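Local atomic coordinates of MHC class I protein (Ginglymostoma cirratum, PDB entry 6LUP), a protein that probably presents peptides to T cells as a shark class I histocompatibility molecule, holding a bound peptide in the groove of its membrane-distal platform. Residues A[8-13]-A[89-94]; A[33-38]-A[64-69]. All blocks are in the same frame, centred on the assembly; numbering follows the deposited sequence.

Interaction 1: A[8-13]-A[89-94]; sequences FFTWST and IHTYQL
W11 and Y92 face each other as a hydrogen-bonded pair of two antiparallel strands, and their side chains run alongside each other from the same face of the sheet. The touch is made by the benzo edge of the indole: W11 CE3 sits 3.5 Å from Y92 CD2. The two six-membered rings lie oblique to one another, with planes at 66°, so they neither stack nor meet edge to face. Different chi1 settings bring them there, CG of Y92 lying anti to its backbone N (chi1 -161°) while CG of W11 stands beside its own. Further along the same indole edge, away from Y92, L94 CB comes in 3.9 Å from W11 CZ3, and L94 CD1 reaches over the rim of one face of the F9 ring.

The backbone fixes this register. F9 and L94 exchange two bonds, the straighter from F9 N to L94 O (2.8 Å), and W11 and Y92 exchange another two. Past the strand end, T13 N still reaches H90 O at 2.9 Å, while T13 CG2 packs 3.7 Å from I89 CG2. On the other face T10 and Q93 form a non-hydrogen-bonded pair, and Q93 NE2 bonds the backbone of the other protein chain.

Further out, F21 stacks on W11, W71 meets the same indole edge-to-face, and H113 bonds the hydroxyl of Y92, whose side chain also packs on the bound peptide. This is the central strand pairing of the MHC class I platform, where the sheet of the alpha 1 half joins that of alpha 2 as the groove floor.

Interaction 2: A[33-38]-A[64-69]; sequences VQYDSD and TLRGWE
L65 lies over the ring of Y35, its CB 3.5 Å from the ring centroid and only 11° off the normal, a CH-pi contact placed squarely over the face. The two side chains slide past each other in opposite directions, the tyrosine rising from the strand as the leucine descends from the helix. L65 CG and CD1 continue toward the root of the tyrosine, with L65 CG 3.9 Å from Y35 CB.

At the other end of the ring, E69 crosses Y35 at about a right angle. Its carboxylate is turned 61° from the ring plane, yet E69 OE1 stays at the ring edge and accepts the bond from Y35 OH at 2.8 Å, met nearly along its C-O axis. An extended glutamate, with CG anti to the backbone N (chi1 -179°), spans the distance down from the helix. Its second oxygen, E69 OE2, lies 3.4 Å from S37 CB, and K40 forms a long, weak ion pair with it. R66 crosses the tyrosine from another direction, placing its CG 3.3 Å from Y35 OH and sending its guanidinium on to the backbone carbonyl of K40.

One ring is thus held in two ways, by apolar cover on its face and by a hydrogen bond at its hydroxyl. The acceptor is a carboxylate, probably ionised, which would polarise the O-H and strengthen this tie between the sheet and the alpha 1 helix.

Overall arrangement
The centres of interactions 1 and 2 lie about 12 Å apart, and helix 55-82 joins them by crossing from the strand of 33-38 to the central strands of the same sheet. W68 makes the bridge: its CZ3 is 3.5 Å from L94 CD1, and its CD1 is 3.7 Å from F9 CE2. W11 NE1 lies 3.0 Å from W68 O, with a weak hydrogen bond to it. Interaction 1 therefore supplies floor and interaction 2 helps seat one wall of the peptide groove. Both reach the ligand: Y92 packs on an apolar peptide side chain, as do L65 and W68, and W68 NE1 bonds the peptide backbone.

Interaction 1: A[8-13]-A[89-94]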
# COMPACT_ATOMS: atom_id res chain seq x y z
N PHE A 8 1.71 -4.72 8.56
CA PHE A 8 2.95 -4.65 7.80
C PHE A 8 4.02 -3.96 8.63
O PHE A 8 3.87 -2.79 9.00
CB PHE A 8 2.74 -3.90 6.47
CG PHE A 8 1.71 -4.54 5.58
CD1 PHE A 8 0.34 -4.37 5.83
CD2 PHE A 8 2.09 -5.33 4.50
CE1 PHE A 8 -0.61 -4.98 5.02
CE2 PHE A 8 1.14 -5.94 3.69
CZ PHE A 8 -0.21 -5.76 3.95
N PHE A 9 5.09 -4.69 8.93
CA PHE A 9 6.18 -4.19 9.77
C PHE A 9 7.43 -3.99 8.93
O PHE A 9 7.84 -4.91 8.21
CB PHE A 9 6.52 -5.21 10.87
CG PHE A 9 5.39 -5.56 11.79
CD1 PHE A 9 4.32 -6.33 11.35
CD2 PHE A 9 5.43 -5.18 13.12
CE1 PHE A 9 3.29 -6.68 12.22
CE2 PHE A 9 4.41 -5.53 14.00
CZ PHE A 9 3.33 -6.27 13.55
N THR A 10 8.03 -2.81 9.01
CA THR A 10 9.31 -2.56 8.33
C THR A 10 10.36 -2.06 9.32
O THR A 10 10.16 -1.03 9.97
CB THR A 10 9.16 -1.56 7.17
OG1 THR A 10 8.18 -2.04 6.25
CG2 THR A 10 10.49 -1.39 6.43
N TRP A 11 11.46 -2.80 9.42
CA TRP A 11 12.64 -2.35 10.15
C TRP A 11 13.72 -1.96 9.16
O TRP A 11 14.11 -2.74 8.29
CB TRP A 11 13.16 -3.45 11.07
CG TRP A 11 12.25 -3.82 12.19
CD1 TRP A 11 12.27 -3.31 13.46
CD2 TRP A 11 11.20 -4.80 12.17
NE1 TRP A 11 11.29 -3.90 14.23
CE2 TRP A 11 10.63 -4.83 13.46
CE3 TRP A 11 10.70 -5.67 11.19
CZ2 TRP A 11 9.56 -5.67 13.80
CZ3 TRP A 11 9.64 -6.51 11.53
CH2 TRP A 11 9.09 -6.51 12.82
N SER A 12 14.21 -0.72 9.28
CA SER A 12 15.29 -0.22 8.44
C SER A 12 16.54 0.05 9.26
O SER A 12 16.46 0.41 10.44
CB SER A 12 14.88 1.07 7.72
OG SER A 12 13.82 0.83 6.83
N THR A 13 17.69 -0.11 8.63
CA THR A 13 18.97 0.21 9.24
C THR A 13 19.00 1.69 9.62
O THR A 13 18.42 2.53 8.92
CB THR A 13 20.14 -0.14 8.30
OG1 THR A 13 21.37 -0.05 9.02
CG2 THR A 13 20.18 0.80 7.11
N ILE A 89 23.05 -0.71 3.81
CA ILE A 89 21.65 -0.42 4.12
C ILE A 89 20.84 -1.72 4.08
O ILE A 89 20.84 -2.42 3.07
CB ILE A 89 21.07 0.64 3.16
CG1 ILE A 89 21.83 1.96 3.32
CG2 ILE A 89 19.58 0.85 3.42
CD1 ILE A 89 21.92 2.79 2.06
N HIS A 90 20.16 -2.03 5.19
CA HIS A 90 19.44 -3.30 5.32
C HIS A 90 18.03 -3.18 5.90
O HIS A 90 17.71 -2.21 6.58
CB HIS A 90 20.28 -4.31 6.10
CG HIS A 90 21.58 -4.64 5.44
ND1 HIS A 90 21.66 -5.37 4.27
CD2 HIS A 90 22.85 -4.31 5.77
CE1 HIS A 90 22.93 -5.49 3.92
NE2 HIS A 90 23.67 -4.85 4.81
N THR A 91 17.21 -4.20 5.63
CA THR A 91 15.79 -4.18 5.95
C THR A 91 15.31 -5.51 6.51
O THR A 91 15.76 -6.58 6.09
CB THR A 91 14.96 -3.84 4.69
OG1 THR A 91 15.33 -2.54 4.21
CG2 THR A 91 13.48 -3.84 4.97
N TYR A 92 14.40 -5.44 7.48
CA TYR A 92 13.60 -6.59 7.86
C TYR A 92 12.12 -6.26 7.66
O TYR A 92 11.69 -5.13 7.88
CB TYR A 92 13.87 -7.01 9.30
CG TYR A 92 13.43 -8.43 9.61
CD1 TYR A 92 14.30 -9.50 9.43
CD2 TYR A 92 12.15 -8.69 10.09
CE1 TYR A 92 13.90 -10.80 9.71
CE2 TYR A 92 11.74 -9.98 10.37
CZ TYR A 92 12.62 -11.04 10.19
OH TYR A 92 12.22 -12.32 10.47
N GLN A 93 11.34 -7.25 7.23
CA GLN A 93 9.92 -7.06 7.00
C GLN A 93 9.09 -8.21 7.56
O GLN A 93 9.52 -9.37 7.52
CB GLN A 93 9.63 -6.89 5.52
CG GLN A 93 10.09 -5.56 4.95
CD GLN A 93 10.13 -5.57 3.44
OE1 GLN A 93 11.05 -6.13 2.83
NE2 GLN A 93 9.15 -4.93 2.82
N LEU A 94 7.92 -7.88 8.09
CA LEU A 94 6.97 -8.87 8.57
C LEU A 94 5.58 -8.56 8.05
O LEU A 94 5.13 -7.42 8.13
CB LEU A 94 6.95 -8.90 10.10
CG LEU A 94 6.41 -10.12 10.85
CD1 LEU A 94 6.32 -9.81 12.33
CD2 LEU A 94 5.06 -10.60 10.35

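Interaction 2: A[33-38]-A[64-69]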
# COMPACT_ATOMS: atom_id res chain seq x y z
N VAL A 33 -4.37 2.06 11.63
CA VAL A 33 -3.40 2.32 12.69
C VAL A 33 -1.98 2.50 12.14
O VAL A 33 -1.67 2.08 11.01
CB VAL A 33 -3.41 1.25 13.82
CG1 VAL A 33 -4.68 1.35 14.65
CG2 VAL A 33 -3.22 -0.16 13.28
N GLN A 34 -1.13 3.12 12.94
CA GLN A 34 0.27 3.36 12.59
C GLN A 34 1.09 3.38 13.86
O GLN A 34 0.61 3.81 14.91
CB GLN A 34 0.41 4.69 11.84
CG GLN A 34 1.81 4.98 11.28
CD GLN A 34 2.75 5.68 12.27
OE1 GLN A 34 2.33 6.16 13.33
NE2 GLN A 34 4.03 5.72 11.93
N TYR A 35 2.32 2.90 13.75
CA TYR A 35 3.32 3.02 14.80
C TYR A 35 4.68 3.27 14.16
O TYR A 35 4.99 2.72 13.10
CB TYR A 35 3.34 1.73 15.62
CG TYR A 35 4.38 1.69 16.72
CD1 TYR A 35 5.71 1.39 16.45
CD2 TYR A 35 4.02 1.93 18.05
CE1 TYR A 35 6.65 1.35 17.45
CE2 TYR A 35 4.96 1.88 19.06
CZ TYR A 35 6.27 1.59 18.76
OH TYR A 35 7.22 1.54 19.75
N ASP A 36 5.50 4.11 14.80
CA ASP A 36 6.91 4.25 14.41
C ASP A 36 7.84 4.44 15.60
O ASP A 36 7.41 4.80 16.69
CB ASP A 36 7.12 5.34 13.35
CG ASP A 36 6.83 6.73 13.87
OD1 ASP A 36 7.59 7.23 14.71
OD2 ASP A 36 5.83 7.33 13.42
N SER A 37 9.13 4.19 15.36
CA SER A 37 10.17 4.22 16.39
C SER A 37 10.56 5.61 16.88
O SER A 37 11.37 5.73 17.80
CB SER A 37 11.41 3.46 15.91
OG SER A 37 11.74 3.83 14.58
N ASP A 38 10.01 6.66 16.27
CA ASP A 38 10.21 8.02 16.75
C ASP A 38 9.17 8.38 17.81
O ASP A 38 9.52 8.76 18.93
CB ASP A 38 10.19 9.03 15.59
CG ASP A 38 11.33 8.83 14.60
OD1 ASP A 38 12.43 8.39 15.01
OD2 ASP A 38 11.13 9.11 13.39
N THR A 64 2.63 -3.79 22.57
CA THR A 64 2.90 -4.87 21.63
C THR A 64 3.98 -4.43 20.63
O THR A 64 4.97 -5.14 20.40
CB THR A 64 1.62 -5.27 20.87
OG1 THR A 64 0.64 -5.75 21.80
CG2 THR A 64 1.89 -6.34 19.83
N LEU A 65 3.77 -3.25 20.05
CA LEU A 65 4.67 -2.73 19.03
C LEU A 65 6.02 -2.34 19.63
O LEU A 65 7.05 -2.42 18.96
CB LEU A 65 4.02 -1.57 18.28
CG LEU A 65 3.22 -1.91 17.01
CD1 LEU A 65 4.13 -2.34 15.88
CD2 LEU A 65 2.16 -2.97 17.26
N ARG A 66 6.01 -1.94 20.90
CA ARG A 66 7.25 -1.67 21.62
C ARG A 66 8.11 -2.92 21.77
O ARG A 66 9.33 -2.82 21.80
CB ARG A 66 6.97 -1.03 22.97
CG ARG A 66 6.79 0.47 22.86
CD ARG A 66 6.13 1.04 24.10
NE ARG A 66 5.87 2.46 23.95
CZ ARG A 66 5.68 3.30 24.97
NH1 ARG A 66 5.75 2.86 26.22
NH2 ARG A 66 5.45 4.58 24.73
N GLY A 67 7.47 -4.08 21.85
CA GLY A 67 8.18 -5.36 21.87
C GLY A 67 8.75 -5.70 20.51
O GLY A 67 9.86 -6.24 20.41
N TRP A 68 8.00 -5.38 19.46
CA TRP A 68 8.43 -5.64 18.09
C TRP A 68 9.60 -4.76 17.66
O TRP A 68 10.43 -5.18 16.86
CB TRP A 68 7.27 -5.46 17.10
CG TRP A 68 6.27 -6.59 17.05
CD1 TRP A 68 4.97 -6.55 17.47
CD2 TRP A 68 6.49 -7.91 16.54
NE1 TRP A 68 4.36 -7.76 17.26
CE2 TRP A 68 5.27 -8.62 16.69
CE3 TRP A 68 7.58 -8.57 15.98
CZ2 TRP A 68 5.12 -9.95 16.30
CZ3 TRP A 68 7.44 -9.90 15.59
CH2 TRP A 68 6.21 -10.57 15.75
N GLU A 69 9.65 -3.54 18.20
CA GLU A 69 10.62 -2.52 17.76
C GLU A 69 12.09 -2.95 17.90
O GLU A 69 12.83 -2.91 16.91
CB GLU A 69 10.36 -1.18 18.46
CG GLU A 69 11.32 -0.08 18.03
CD GLU A 69 11.11 1.23 18.77
OE1 GLU A 69 9.99 1.49 19.26
OE2 GLU A 69 12.08 2.01 18.87